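Local atomic coordinates of WA352 (PDB entry 5ZT3), a protein that is a mitochondrial protein associated with cytoplasmic male sterility in rice, represented here by an all-helical piece carrying its DUF8018 region. Residues I32-L37 against S51-A55; D57-K62 against E95-L101; I23-D27 against W78-R84; K68-L72 against L108-E113. All coordinates share one frame; numbering follows the deposited sequence.

How the contacts relate
From the N terminus, the turn 23-27 opens contact 3, which stays open until 78-84. Within that span contact 1 closes a short loop between helix 29-37 and the early part of helix 45-72. The same long helix then opens contact 2 at 57-62 and contact 4 at 68-72. Contact 3 closes on helix 78-81 and the residues after it; contacts 2 and 4 close later on the start and end of helix 98-111, so contacts 2, 3 and 4 all cross one another. Salt bridges from Arg-35 to Glu-95 and from Lys-62 to Asp-27 link contacts 1, 2 and 3. Contacts 1 and 4, centred about 26 Å apart, lie on opposite sides of the chain's centre.

Contact 1. Residues I32-L37 against S51-A55; sequences IQRRLL and SRIQA
Gln-33 and Ala-55 have the nearest pair of CA atoms, 5.2 Å apart, where the axes of segments 32-37 and 51-55 approach to 8.6 Å with 125° between their N-to-C directions. Ala-55 suits this spot because its lone methyl fits against the first helix: its CB lies 3.6 Å from Gln-33 N and also touches CG2 of Ile-32. One turn on, Leu-36 lays CD1 over the second helix's backbone, 3.7 Å from Ser-51 O. Leu-37 brings CD2 to the small side chain of Ser-51, whose OG turns back to Asp-47 O and Met-48 O of its own helix, which share its one proton. Gln-33 holds CG opposite its backbone N (chi1 -178°) and runs on extended, so its CG passes 3.3 Å from Ser-51 OG and its amide reaches Arg-52. There a water donates to Gln-33 OE1 at 2.8 Å and accepts from Arg-52 NH1; Arg-52 NE pairs with Glu-56. Shortening Gln-33 to an alanine would probably cost the water its acceptor at OE1, break the bridge to Arg-52 and leave Ser-51 less covered. The chemistry is divided: small and apolar groups let the helices come close, while a water-mediated amide-guanidinium link spans the more exposed edge.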
loop_
_atom_site.group_PDB
_atom_site.type_symbol
_atom_site.label_atom_id
_atom_site.label_comp_id
_atom_site.label_asym_id
_atom_site.label_seq_id
_atom_site.Cartn_x
_atom_site.Cartn_y
_atom_site.Cartn_z
ATOM N N ILE A 32 0.225 3.259 -8.394
ATOM C CA ILE A 32 0.166 1.803 -8.282
ATOM C C ILE A 32 -0.128 1.181 -9.639
ATOM O O ILE A 32 0.467 0.162 -10.012
ATOM C CB ILE A 32 -0.864 1.387 -7.219
ATOM C CG1 ILE A 32 -0.411 1.863 -5.843
ATOM C CG2 ILE A 32 -1.104 -0.122 -7.242
ATOM C CD1 ILE A 32 -1.509 1.808 -4.789
ATOM N N GLN A 33 -1.044 1.786 -10.394
ATOM C CA GLN A 33 -1.348 1.263 -11.723
ATOM C C GLN A 33 -0.107 1.254 -12.607
ATOM O O GLN A 33 0.149 0.277 -13.320
ATOM C CB GLN A 33 -2.446 2.101 -12.364
ATOM C CG GLN A 33 -2.863 1.611 -13.729
ATOM C CD GLN A 33 -3.971 2.443 -14.315
ATOM O OE1 GLN A 33 -4.261 3.539 -13.840
ATOM N NE2 GLN A 33 -4.607 1.924 -15.350
ATOM N N ARG A 34 0.686 2.323 -12.548
ATOM C CA ARG A 34 1.932 2.378 -13.304
ATOM C C ARG A 34 2.878 1.255 -12.899
ATOM O O ARG A 34 3.509 0.619 -13.755
ATOM C CB ARG A 34 2.571 3.754 -13.092
ATOM C CG ARG A 34 3.871 4.012 -13.828
ATOM C CD ARG A 34 4.145 5.519 -13.896
ATOM N NE ARG A 34 4.452 6.112 -12.593
ATOM C CZ ARG A 34 3.603 6.843 -11.873
ATOM N NH1 ARG A 34 2.375 7.081 -12.319
ATOM N NH2 ARG A 34 3.984 7.340 -10.699
ATOM N N ARG A 35 2.984 0.976 -11.597
ATOM C CA ARG A 35 3.840 -0.123 -11.159
ATOM C C ARG A 35 3.307 -1.471 -11.633
ATOM O O ARG A 35 4.085 -2.327 -12.072
ATOM C CB ARG A 35 4.060 -0.087 -9.640
ATOM C CG ARG A 35 4.963 1.053 -9.200
ATOM C CD ARG A 35 5.009 1.198 -7.686
ATOM N NE ARG A 35 4.578 2.535 -7.325
ATOM C CZ ARG A 35 3.642 2.780 -6.424
ATOM N NH1 ARG A 35 3.063 1.769 -5.790
ATOM N NH2 ARG A 35 3.286 4.028 -6.151
ATOM N N LEU A 36 1.987 -1.676 -11.578
ATOM C CA LEU A 36 1.413 -2.930 -12.062
ATOM C C LEU A 36 1.668 -3.123 -13.549
ATOM O O LEU A 36 1.868 -4.253 -14.008
ATOM C CB LEU A 36 -0.089 -2.993 -11.768
ATOM C CG LEU A 36 -0.465 -3.006 -10.292
ATOM C CD1 LEU A 36 -1.977 -2.957 -10.131
ATOM C CD2 LEU A 36 0.127 -4.241 -9.626
ATOM N N LEU A 37 1.654 -2.033 -14.321
ATOM C CA LEU A 37 1.910 -2.134 -15.748
ATOM C C LEU A 37 3.365 -2.480 -16.057
ATOM O O LEU A 37 3.641 -3.029 -17.126
ATOM C CB LEU A 37 1.476 -0.843 -16.447
ATOM C CG LEU A 37 -0.036 -0.644 -16.554
ATOM C CD1 LEU A 37 -0.375 0.785 -16.951
ATOM C CD2 LEU A 37 -0.639 -1.619 -17.560
ATOM N N SER A 51 -5.417 -3.184 -14.866
ATOM C CA SER A 51 -4.509 -2.602 -13.890
ATOM C C SER A 51 -5.197 -1.540 -13.045
ATOM O O SER A 51 -4.879 -1.412 -11.862
ATOM C CB SER A 51 -3.265 -2.047 -14.581
ATOM O OG SER A 51 -3.615 -1.051 -15.518
ATOM N N ARG A 52 -6.157 -0.803 -13.608
ATOM C CA ARG A 52 -6.878 0.201 -12.829
ATOM C C ARG A 52 -7.714 -0.449 -11.738
ATOM O O ARG A 52 -7.706 0.003 -10.585
ATOM C CB ARG A 52 -7.754 1.033 -13.765
ATOM C CG ARG A 52 -8.815 1.854 -13.057
ATOM C CD ARG A 52 -8.237 3.016 -12.268
ATOM N NE ARG A 52 -9.333 3.903 -11.886
ATOM C CZ ARG A 52 -9.684 4.987 -12.570
ATOM N NH1 ARG A 52 -8.997 5.347 -13.642
ATOM N NH2 ARG A 52 -10.711 5.725 -12.166
ATOM N N ILE A 53 -8.422 -1.530 -12.070
ATOM C CA ILE A 53 -9.254 -2.221 -11.091
ATOM C C ILE A 53 -8.392 -2.772 -9.962
ATOM O O ILE A 53 -8.715 -2.632 -8.773
ATOM C CB ILE A 53 -10.060 -3.332 -11.790
ATOM C CG1 ILE A 53 -11.100 -2.717 -12.726
ATOM C CG2 ILE A 53 -10.707 -4.251 -10.769
ATOM C CD1 ILE A 53 -11.731 -3.716 -13.671
ATOM N N GLN A 54 -7.267 -3.394 -10.313
ATOM C CA GLN A 54 -6.381 -3.942 -9.292
ATOM C C GLN A 54 -5.762 -2.835 -8.449
ATOM O O GLN A 54 -5.614 -2.986 -7.229
ATOM C CB GLN A 54 -5.304 -4.794 -9.961
ATOM C CG GLN A 54 -5.887 -6.005 -10.665
ATOM C CD GLN A 54 -4.942 -6.636 -11.667
ATOM O OE1 GLN A 54 -3.984 -6.011 -12.122
ATOM N NE2 GLN A 54 -5.222 -7.885 -12.028
ATOM N N ALA A 55 -5.389 -1.718 -9.079
ATOM C CA ALA A 55 -4.763 -0.623 -8.339
ATOM C C ALA A 55 -5.733 0.010 -7.357
ATOM O O ALA A 55 -5.338 0.371 -6.245
ATOM C CB ALA A 55 -4.231 0.432 -9.303
HETATM O O HOH W 1 -6.235 5.346 -14.573
#

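Contact 2. Residues D57-K62 against E95-L101; sequences DLFELK and EEDLARL
Leu-58, Leu-61 and Lys-62 pack on Glu-95, Leu-98 and Leu-101 in a buried helix-helix contact of this all-helical domain, where the middle of helix 45-72 meets the N-capped first turn of helix 98-111 and the loop leading into it. Branched leucines fill the interface. Leu-58 and Leu-101 cross at about a right angle, with Leu-58 CD2 3.7 Å from Leu-101 CD1. That same methyl of Leu-58 also rests 3.6 Å from the carbonyl oxygen Glu-96 O and touches Leu-98. Leu-61 and Leu-98 likewise cross nearly square: a chi1 of -173° swings CG of Leu-98 away from N, and its CD1 comes to 3.6 Å from Leu-61 CD1. Ile-32 of helix 29-37 covers Leu-58 as well.

Beside these leucines lies a buried ion pair. Lys-62 stretches out fully beyond CG, a long chain whose methylenes can pass Leu-101 and Ile-32 while the ammonium reaches the carboxylate, and Glu-95, bent at chi2, meets it crosswise. Lys-62 NZ donates to Glu-95 OE2 at 2.6 Å, meeting the syn lone pair of that oxygen. Both have second partners, Asp-27 for Lys-62 and Arg-35 for Glu-95, so the pair belongs to a larger network whose opposite charges probably offset one another in part. At the start of the helix, Glu-96 OE1 accepts from Asp-97 N at 2.9 Å through its anti lone pair and also binds Asn-88. Asp-97 is the N-cap: its OD1 takes the backbone N-H of Arg-100 at 3.0 Å on the anti side, 25° out of the carboxylate plane.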
loop_
_atom_site.group_PDB
_atom_site.type_symbol
_atom_site.label_atom_id
_atom_site.label_comp_id
_atom_site.label_asym_id
_atom_site.label_seq_id
_atom_site.Cartn_x
_atom_site.Cartn_y
_atom_site.Cartn_z
ATOM N N ASP A 57 -8.140 -1.507 -5.790
ATOM C CA ASP A 57 -8.298 -2.413 -4.656
ATOM C C ASP A 57 -7.084 -2.361 -3.742
ATOM O O ASP A 57 -7.221 -2.327 -2.509
ATOM C CB ASP A 57 -8.514 -3.846 -5.147
ATOM C CG ASP A 57 -9.899 -4.075 -5.732
ATOM O OD1 ASP A 57 -10.760 -3.176 -5.632
ATOM O OD2 ASP A 57 -10.127 -5.176 -6.285
ATOM N N LEU A 58 -5.886 -2.343 -4.327
ATOM C CA LEU A 58 -4.673 -2.269 -3.525
ATOM C C LEU A 58 -4.620 -0.959 -2.749
ATOM O O LEU A 58 -4.309 -0.944 -1.552
ATOM C CB LEU A 58 -3.437 -2.417 -4.413
ATOM C CG LEU A 58 -3.152 -3.797 -5.001
ATOM C CD1 LEU A 58 -2.046 -3.670 -6.041
ATOM C CD2 LEU A 58 -2.777 -4.800 -3.923
ATOM N N PHE A 59 -4.934 0.155 -3.416
ATOM C CA PHE A 59 -4.792 1.460 -2.775
ATOM C C PHE A 59 -5.720 1.588 -1.576
ATOM O O PHE A 59 -5.313 2.059 -0.508
ATOM C CB PHE A 59 -5.075 2.576 -3.774
ATOM C CG PHE A 59 -4.824 3.961 -3.231
ATOM C CD1 PHE A 59 -3.543 4.366 -2.906
ATOM C CD2 PHE A 59 -5.862 4.858 -3.072
ATOM C CE1 PHE A 59 -3.302 5.644 -2.405
ATOM C CE2 PHE A 59 -5.628 6.138 -2.579
ATOM C CZ PHE A 59 -4.346 6.527 -2.262
ATOM N N GLU A 60 -6.978 1.171 -1.732
ATOM C CA GLU A 60 -7.925 1.292 -0.630
ATOM C C GLU A 60 -7.436 0.523 0.590
ATOM O O GLU A 60 -7.532 1.012 1.724
ATOM C CB GLU A 60 -9.304 0.797 -1.070
ATOM C CG GLU A 60 -10.348 0.847 0.037
ATOM C CD GLU A 60 -11.762 0.936 -0.501
ATOM O OE1 GLU A 60 -12.010 0.412 -1.608
ATOM O OE2 GLU A 60 -12.625 1.530 0.185
ATOM N N LEU A 61 -6.890 -0.674 0.380
ATOM C CA LEU A 61 -6.369 -1.458 1.497
ATOM C C LEU A 61 -5.118 -0.826 2.092
ATOM O O LEU A 61 -4.959 -0.771 3.321
ATOM C CB LEU A 61 -6.058 -2.879 1.035
ATOM C CG LEU A 61 -7.085 -3.954 1.356
ATOM C CD1 LEU A 61 -6.583 -5.256 0.843
ATOM C CD2 LEU A 61 -7.324 -4.038 2.840
ATOM N N LYS A 62 -4.197 -0.372 1.241
ATOM C CA LYS A 62 -2.997 0.281 1.749
ATOM C C LYS A 62 -3.354 1.474 2.618
ATOM O O LYS A 62 -2.744 1.683 3.671
ATOM C CB LYS A 62 -2.130 0.763 0.599
ATOM C CG LYS A 62 -1.404 -0.309 -0.148
ATOM C CD LYS A 62 -0.411 0.367 -1.078
ATOM C CE LYS A 62 0.131 -0.601 -2.073
ATOM N NZ LYS A 62 1.234 0.032 -2.834
ATOM N N GLU A 95 4.577 -4.695 -5.775
ATOM C CA GLU A 95 3.379 -4.543 -4.972
ATOM C C GLU A 95 3.134 -5.802 -4.152
ATOM O O GLU A 95 3.451 -6.919 -4.570
ATOM C CB GLU A 95 2.167 -4.288 -5.867
ATOM C CG GLU A 95 2.140 -2.921 -6.531
ATOM C CD GLU A 95 1.967 -1.784 -5.532
ATOM O OE1 GLU A 95 2.588 -0.713 -5.723
ATOM O OE2 GLU A 95 1.217 -1.961 -4.554
ATOM N N GLU A 96 2.559 -5.612 -2.973
ATOM C CA GLU A 96 2.182 -6.736 -2.136
ATOM C C GLU A 96 0.949 -7.427 -2.707
ATOM O O GLU A 96 0.129 -6.820 -3.403
ATOM C CB GLU A 96 1.913 -6.248 -0.711
ATOM C CG GLU A 96 1.700 -7.339 0.327
ATOM C CD GLU A 96 2.849 -8.330 0.386
ATOM O OE1 GLU A 96 2.860 -9.274 -0.434
ATOM O OE2 GLU A 96 3.734 -8.176 1.262
ATOM N N ASP A 97 0.839 -8.722 -2.427
ATOM C CA ASP A 97 -0.332 -9.500 -2.808
ATOM C C ASP A 97 -1.563 -9.018 -2.039
ATOM O O ASP A 97 -1.490 -8.705 -0.850
ATOM C CB ASP A 97 -0.041 -10.969 -2.499
ATOM C CG ASP A 97 -1.270 -11.844 -2.567
ATOM O OD1 ASP A 97 -1.818 -12.176 -1.490
ATOM O OD2 ASP A 97 -1.672 -12.218 -3.693
ATOM N N LEU A 98 -2.708 -8.965 -2.729
ATOM C CA LEU A 98 -3.921 -8.418 -2.124
ATOM C C LEU A 98 -4.314 -9.183 -0.862
ATOM O O LEU A 98 -4.623 -8.581 0.174
ATOM C CB LEU A 98 -5.058 -8.427 -3.144
ATOM C CG LEU A 98 -6.360 -7.746 -2.724
ATOM C CD1 LEU A 98 -6.210 -6.238 -2.623
ATOM C CD2 LEU A 98 -7.480 -8.124 -3.686
ATOM N N ALA A 99 -4.290 -10.517 -0.922
ATOM C CA ALA A 99 -4.676 -11.306 0.245
ATOM C C ALA A 99 -3.715 -11.085 1.404
ATOM O O ALA A 99 -4.130 -11.087 2.569
ATOM C CB ALA A 99 -4.754 -12.788 -0.109
ATOM N N ARG A 100 -2.424 -10.897 1.111
ATOM C CA ARG A 100 -1.463 -10.628 2.181
ATOM C C ARG A 100 -1.756 -9.297 2.864
ATOM O O ARG A 100 -1.648 -9.184 4.092
ATOM C CB ARG A 100 -0.031 -10.673 1.635
ATOM C CG ARG A 100 1.048 -10.030 2.530
ATOM C CD ARG A 100 1.158 -10.669 3.916
ATOM N NE ARG A 100 0.893 -12.093 3.903
ATOM C CZ ARG A 100 1.782 -13.030 3.585
ATOM N NH1 ARG A 100 3.013 -12.699 3.202
ATOM N NH2 ARG A 100 1.430 -14.318 3.606
ATOM N N LEU A 101 -2.117 -8.273 2.087
ATOM C CA LEU A 101 -2.502 -7.003 2.687
ATOM C C LEU A 101 -3.721 -7.172 3.584
ATOM O O LEU A 101 -3.779 -6.597 4.677
ATOM C CB LEU A 101 -2.755 -5.965 1.591
ATOM C CG LEU A 101 -1.546 -5.435 0.814
ATOM C CD1 LEU A 101 -2.024 -4.532 -0.309
ATOM C CD2 LEU A 101 -0.575 -4.694 1.733
#

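Contact 3. Residues I23-D27 against W78-R84; sequences IIGGD and WMGWGAR
Met-79 O is gripped twice: Gly-25 N donates to it at 2.9 Å from above the carbonyl plane, and a water donates to it at 3.0 Å while accepting in turn from Gly-26 N. A second backbone bond runs the other way, from Ala-83 N to Gly-25 O at 2.8 Å, only slightly tilted from the carbonyl plane. The turn that offers these atoms is a type I' beta turn from Ile-24 to Asp-27. Glycine suits both of its central positions: each has positive phi, a CB on Gly-25 would press against Ala-83 N, and one on Gly-26 would jam against a neighbouring carbonyl.

Beyond the turn, Asp-27 and Arg-84 form a salt bridge, with carboxylate and guanidinium planes 43° apart. Arg-84, bent at chi2 and chi3, curls back so that NH2 meets Asp-27 OD2 at 3.2 Å on the syn side, 24° out of the carboxylate plane. The methyl of Ala-83 lies over one face of the carboxylate, its CB 3.4 Å from that same OD2. Lys-62 also pairs with OD2, and Arg-35 with OD1, although the place of OD1 is less sure. Replacing the aspartate by an alanine would probably leave Arg-84 and Lys-62 without this shared carboxylate, and the guanidinium of Arg-84 freer to turn.

The turn thus leads into helix 29-37 while clasping the short helix 78-81; Ile-24 rests on Phe-59 and Val-63 of helix 45-72, and Trp-78 packs on Met-69 and Ala-70 farther along that helix.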
loop_
_atom_site.group_PDB
_atom_site.type_symbol
_atom_site.label_atom_id
_atom_site.label_comp_id
_atom_site.label_asym_id
_atom_site.label_seq_id
_atom_site.Cartn_x
_atom_site.Cartn_y
_atom_site.Cartn_z
ATOM N N ILE A 23 -2.711 11.467 -3.412
ATOM C CA ILE A 23 -1.546 10.797 -2.847
ATOM C C ILE A 23 -1.745 10.617 -1.349
ATOM O O ILE A 23 -1.982 11.593 -0.623
ATOM C CB ILE A 23 -0.250 11.569 -3.147
ATOM C CG1 ILE A 23 -0.015 11.627 -4.660
ATOM C CG2 ILE A 23 0.927 10.914 -2.440
ATOM C CD1 ILE A 23 1.245 12.374 -5.062
ATOM N N ILE A 24 -1.641 9.373 -0.884
ATOM C CA ILE A 24 -1.658 9.034 0.534
ATOM C C ILE A 24 -0.512 8.067 0.789
ATOM O O ILE A 24 -0.375 7.068 0.075
ATOM C CB ILE A 24 -2.997 8.389 0.946
ATOM C CG1 ILE A 24 -4.164 9.340 0.663
ATOM C CG2 ILE A 24 -2.961 7.965 2.412
ATOM C CD1 ILE A 24 -5.522 8.712 0.847
ATOM N N GLY A 25 0.308 8.352 1.801
ATOM C CA GLY A 25 1.434 7.480 2.080
ATOM C C GLY A 25 2.471 7.425 0.986
ATOM O O GLY A 25 3.311 6.522 0.979
ATOM N N GLY A 26 2.443 8.371 0.050
ATOM C CA GLY A 26 3.371 8.366 -1.053
ATOM C C GLY A 26 2.915 7.604 -2.275
ATOM O O GLY A 26 3.688 7.491 -3.232
ATOM N N ASP A 27 1.692 7.073 -2.278
ATOM C CA ASP A 27 1.142 6.393 -3.442
ATOM C C ASP A 27 -0.194 7.007 -3.824
ATOM O O ASP A 27 -0.842 7.696 -3.036
ATOM C CB ASP A 27 0.905 4.895 -3.187
ATOM C CG ASP A 27 2.104 4.043 -3.532
ATOM O OD1 ASP A 27 3.126 4.599 -3.985
ATOM O OD2 ASP A 27 2.020 2.812 -3.373
ATOM N N TRP A 78 4.066 7.705 8.369
ATOM C CA TRP A 78 3.108 6.842 7.686
ATOM C C TRP A 78 2.342 7.595 6.600
ATOM O O TRP A 78 2.239 7.125 5.455
ATOM C CB TRP A 78 2.201 6.164 8.723
ATOM C CG TRP A 78 2.956 5.040 9.322
ATOM C CD1 TRP A 78 3.613 5.010 10.523
ATOM C CD2 TRP A 78 3.226 3.803 8.679
ATOM N NE1 TRP A 78 4.264 3.804 10.666
ATOM C CE2 TRP A 78 4.038 3.047 9.547
ATOM C CE3 TRP A 78 2.836 3.246 7.458
ATOM C CZ2 TRP A 78 4.484 1.770 9.214
ATOM C CZ3 TRP A 78 3.284 1.985 7.129
ATOM C CH2 TRP A 78 4.098 1.258 8.001
ATOM N N MET A 79 1.835 8.789 6.912
ATOM C CA MET A 79 1.090 9.536 5.905
ATOM C C MET A 79 1.979 10.030 4.770
ATOM O O MET A 79 1.473 10.262 3.667
ATOM C CB MET A 79 0.309 10.687 6.544
ATOM C CG MET A 79 -0.777 10.225 7.510
ATOM S SD MET A 79 -1.936 9.048 6.766
ATOM C CE MET A 79 -2.791 10.079 5.593
ATOM N N GLY A 80 3.281 10.182 4.995
ATOM C CA GLY A 80 4.155 10.633 3.931
ATOM C C GLY A 80 4.795 9.516 3.128
ATOM O O GLY A 80 4.923 9.630 1.906
ATOM N N TRP A 81 5.178 8.425 3.793
ATOM C CA TRP A 81 5.996 7.390 3.173
ATOM C C TRP A 81 5.497 5.979 3.460
ATOM O O TRP A 81 6.184 5.011 3.098
ATOM C CB TRP A 81 7.452 7.530 3.646
ATOM C CG TRP A 81 8.109 8.796 3.212
ATOM C CD1 TRP A 81 8.307 9.917 3.961
ATOM C CD2 TRP A 81 8.659 9.069 1.923
ATOM N NE1 TRP A 81 8.950 10.876 3.213
ATOM C CE2 TRP A 81 9.177 10.376 1.958
ATOM C CE3 TRP A 81 8.768 8.330 0.742
ATOM C CZ2 TRP A 81 9.795 10.966 0.856
ATOM C CZ3 TRP A 81 9.381 8.918 -0.354
ATOM C CH2 TRP A 81 9.885 10.222 -0.286
ATOM N N GLY A 82 4.313 5.832 4.056
ATOM C CA GLY A 82 3.855 4.522 4.474
ATOM C C GLY A 82 3.697 3.523 3.345
ATOM O O GLY A 82 3.885 2.321 3.554
ATOM N N ALA A 83 3.334 3.981 2.145
ATOM C CA ALA A 83 3.131 3.014 1.073
ATOM C C ALA A 83 4.409 2.250 0.767
ATOM O O ALA A 83 4.349 1.064 0.421
ATOM C CB ALA A 83 2.559 3.688 -0.171
ATOM N N ARG A 84 5.573 2.896 0.901
ATOM C CA ARG A 84 6.833 2.201 0.644
ATOM C C ARG A 84 7.051 1.055 1.616
ATOM O O ARG A 84 7.652 0.035 1.248
ATOM C CB ARG A 84 8.011 3.181 0.682
ATOM C CG ARG A 84 7.964 4.292 -0.376
ATOM C CD ARG A 84 8.255 3.807 -1.808
ATOM N NE ARG A 84 7.247 2.871 -2.300
ATOM C CZ ARG A 84 6.037 3.216 -2.736
ATOM N NH1 ARG A 84 5.667 4.490 -2.759
ATOM N NH2 ARG A 84 5.189 2.281 -3.135
HETATM O O HOH W 2 1.735 11.202 0.837
#

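Contact 4. Residues K68-L72 against L108-E113; sequences KMAGL and LQSRNE
Lys-68 starts the contact by sliding past Leu-108 in the opposite direction, its CG 4.1 Å from Leu-108 CB. With chi1 at 180° the chain sets off on the far side from N and then bends at chi2, which carries the ammonium across to Asn-112. There NZ donates to Asn-112 OD1 at 2.8 Å, in the carbonyl plane. The same ammonium donates to a water, which gives its own hydrogen to Gln-109 O at 2.8 Å, so a long, charged residue serves the carbonyl-rich end of the second helix, where its positive charge probably suits the helix dipole.

Met-69 follows, crossing Leu-108 at about a right angle with SD 3.8 Å from Leu-108 CD2. Its flexible thioether chain, bent twice, also reaches Phe-118 and Leu-121 of helix 116-124.

Leu-72, in the last turn of its helix, closes the apolar patch with CD1, 4.2 Å from Leu-108 CD2, and Phe-118 covers the leucine too; its CD2 borders the amide oxygen of Asn-112. Asn-112 leaves helical angles with a positive phi of 56°, a conformation that asparagine tolerates better than most residues, and its N still bonds to Leu-108 O. The arrangement joins the C-terminal ends of two helices that run the same way, through a lysine-amide bond and a leucine-methionine patch, within an all-helical bundle in which helix 78-81 lies on the connection between the two.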
loop_
_atom_site.group_PDB
_atom_site.type_symbol
_atom_site.label_atom_id
_atom_site.label_comp_id
_atom_site.label_asym_id
_atom_site.label_seq_id
_atom_site.Cartn_x
_atom_site.Cartn_y
_atom_site.Cartn_z
ATOM N N LYS A 68 -4.107 3.177 10.041
ATOM C CA LYS A 68 -3.984 2.447 11.303
ATOM C C LYS A 68 -2.586 2.606 11.890
ATOM O O LYS A 68 -2.423 2.918 13.080
ATOM C CB LYS A 68 -4.299 0.972 11.058
ATOM C CG LYS A 68 -4.210 0.084 12.283
ATOM C CD LYS A 68 -5.336 0.388 13.256
ATOM C CE LYS A 68 -5.568 -0.776 14.203
ATOM N NZ LYS A 68 -6.701 -0.525 15.141
ATOM N N MET A 69 -1.556 2.390 11.068
ATOM C CA MET A 69 -0.187 2.489 11.560
ATOM C C MET A 69 0.177 3.910 11.965
ATOM O O MET A 69 1.014 4.096 12.858
ATOM C CB MET A 69 0.801 2.002 10.495
ATOM C CG MET A 69 0.817 0.487 10.290
ATOM S SD MET A 69 1.280 -0.426 11.779
ATOM C CE MET A 69 2.917 0.240 12.116
ATOM N N ALA A 70 -0.407 4.915 11.307
ATOM C CA ALA A 70 -0.060 6.294 11.625
ATOM C C ALA A 70 -0.339 6.589 13.090
ATOM O O ALA A 70 0.457 7.262 13.756
ATOM C CB ALA A 70 -0.843 7.252 10.735
ATOM N N GLY A 71 -1.449 6.062 13.613
ATOM C CA GLY A 71 -1.793 6.217 15.013
ATOM C C GLY A 71 -1.046 5.275 15.934
ATOM O O GLY A 71 -0.654 5.675 17.033
ATOM N N LEU A 72 -0.850 4.019 15.520
ATOM C CA LEU A 72 -0.108 3.081 16.360
ATOM C C LEU A 72 1.371 3.440 16.453
ATOM O O LEU A 72 2.027 3.107 17.449
ATOM C CB LEU A 72 -0.232 1.662 15.809
ATOM C CG LEU A 72 -1.629 1.049 15.784
ATOM C CD1 LEU A 72 -1.595 -0.322 15.114
ATOM C CD2 LEU A 72 -2.207 0.951 17.195
ATOM N N LEU A 108 -3.380 -6.243 12.430
ATOM C CA LEU A 108 -3.392 -4.954 13.117
ATOM C C LEU A 108 -4.728 -4.696 13.796
ATOM O O LEU A 108 -4.768 -4.199 14.926
ATOM C CB LEU A 108 -3.102 -3.832 12.124
ATOM C CG LEU A 108 -1.722 -3.832 11.490
ATOM C CD1 LEU A 108 -1.674 -2.767 10.410
ATOM C CD2 LEU A 108 -0.657 -3.569 12.542
ATOM N N GLN A 109 -5.834 -5.006 13.124
ATOM C CA GLN A 109 -7.139 -4.751 13.726
ATOM C C GLN A 109 -7.373 -5.646 14.935
ATOM O O GLN A 109 -8.004 -5.227 15.911
ATOM C CB GLN A 109 -8.236 -4.935 12.685
ATOM C CG GLN A 109 -8.334 -3.781 11.715
ATOM C CD GLN A 109 -9.272 -4.061 10.559
ATOM O OE1 GLN A 109 -9.636 -5.212 10.299
ATOM N NE2 GLN A 109 -9.674 -3.009 9.860
ATOM N N SER A 110 -6.848 -6.872 14.898
ATOM C CA SER A 110 -7.099 -7.826 15.971
ATOM C C SER A 110 -6.173 -7.595 17.156
ATOM O O SER A 110 -6.599 -7.722 18.312
ATOM C CB SER A 110 -6.932 -9.254 15.447
ATOM O OG SER A 110 -7.832 -9.517 14.380
ATOM N N ARG A 111 -4.910 -7.245 16.902
ATOM C CA ARG A 111 -3.895 -7.228 17.946
ATOM C C ARG A 111 -3.158 -5.903 18.103
ATOM O O ARG A 111 -2.373 -5.764 19.047
ATOM C CB ARG A 111 -2.880 -8.362 17.732
ATOM C CG ARG A 111 -3.475 -9.751 17.946
ATOM C CD ARG A 111 -2.593 -10.829 17.350
ATOM N NE ARG A 111 -3.299 -12.101 17.224
ATOM C CZ ARG A 111 -3.737 -12.594 16.070
ATOM N NH1 ARG A 111 -3.544 -11.919 14.942
ATOM N NH2 ARG A 111 -4.372 -13.757 16.041
ATOM N N ASN A 112 -3.367 -4.942 17.208
ATOM C CA ASN A 112 -2.842 -3.578 17.355
ATOM C C ASN A 112 -1.329 -3.622 17.537
ATOM O O ASN A 112 -0.642 -4.288 16.741
ATOM C CB ASN A 112 -3.630 -2.853 18.437
ATOM C CG ASN A 112 -5.049 -2.581 18.016
ATOM O OD1 ASN A 112 -5.308 -1.677 17.224
ATOM N ND2 ASN A 112 -5.982 -3.359 18.546
ATOM N N GLU A 113 -0.773 -2.947 18.540
ATOM C CA GLU A 113 0.668 -2.868 18.710
ATOM C C GLU A 113 1.273 -4.153 19.255
ATOM O O GLU A 113 2.496 -4.219 19.411
ATOM C CB GLU A 113 1.034 -1.676 19.600
ATOM C CG GLU A 113 0.873 -1.924 21.090
ATOM C CD GLU A 113 -0.579 -1.957 21.564
ATOM O OE1 GLU A 113 -1.494 -1.548 20.807
ATOM O OE2 GLU A 113 -0.796 -2.395 22.718
HETATM O O HOH W 3 -8.596 -2.585 16.393
#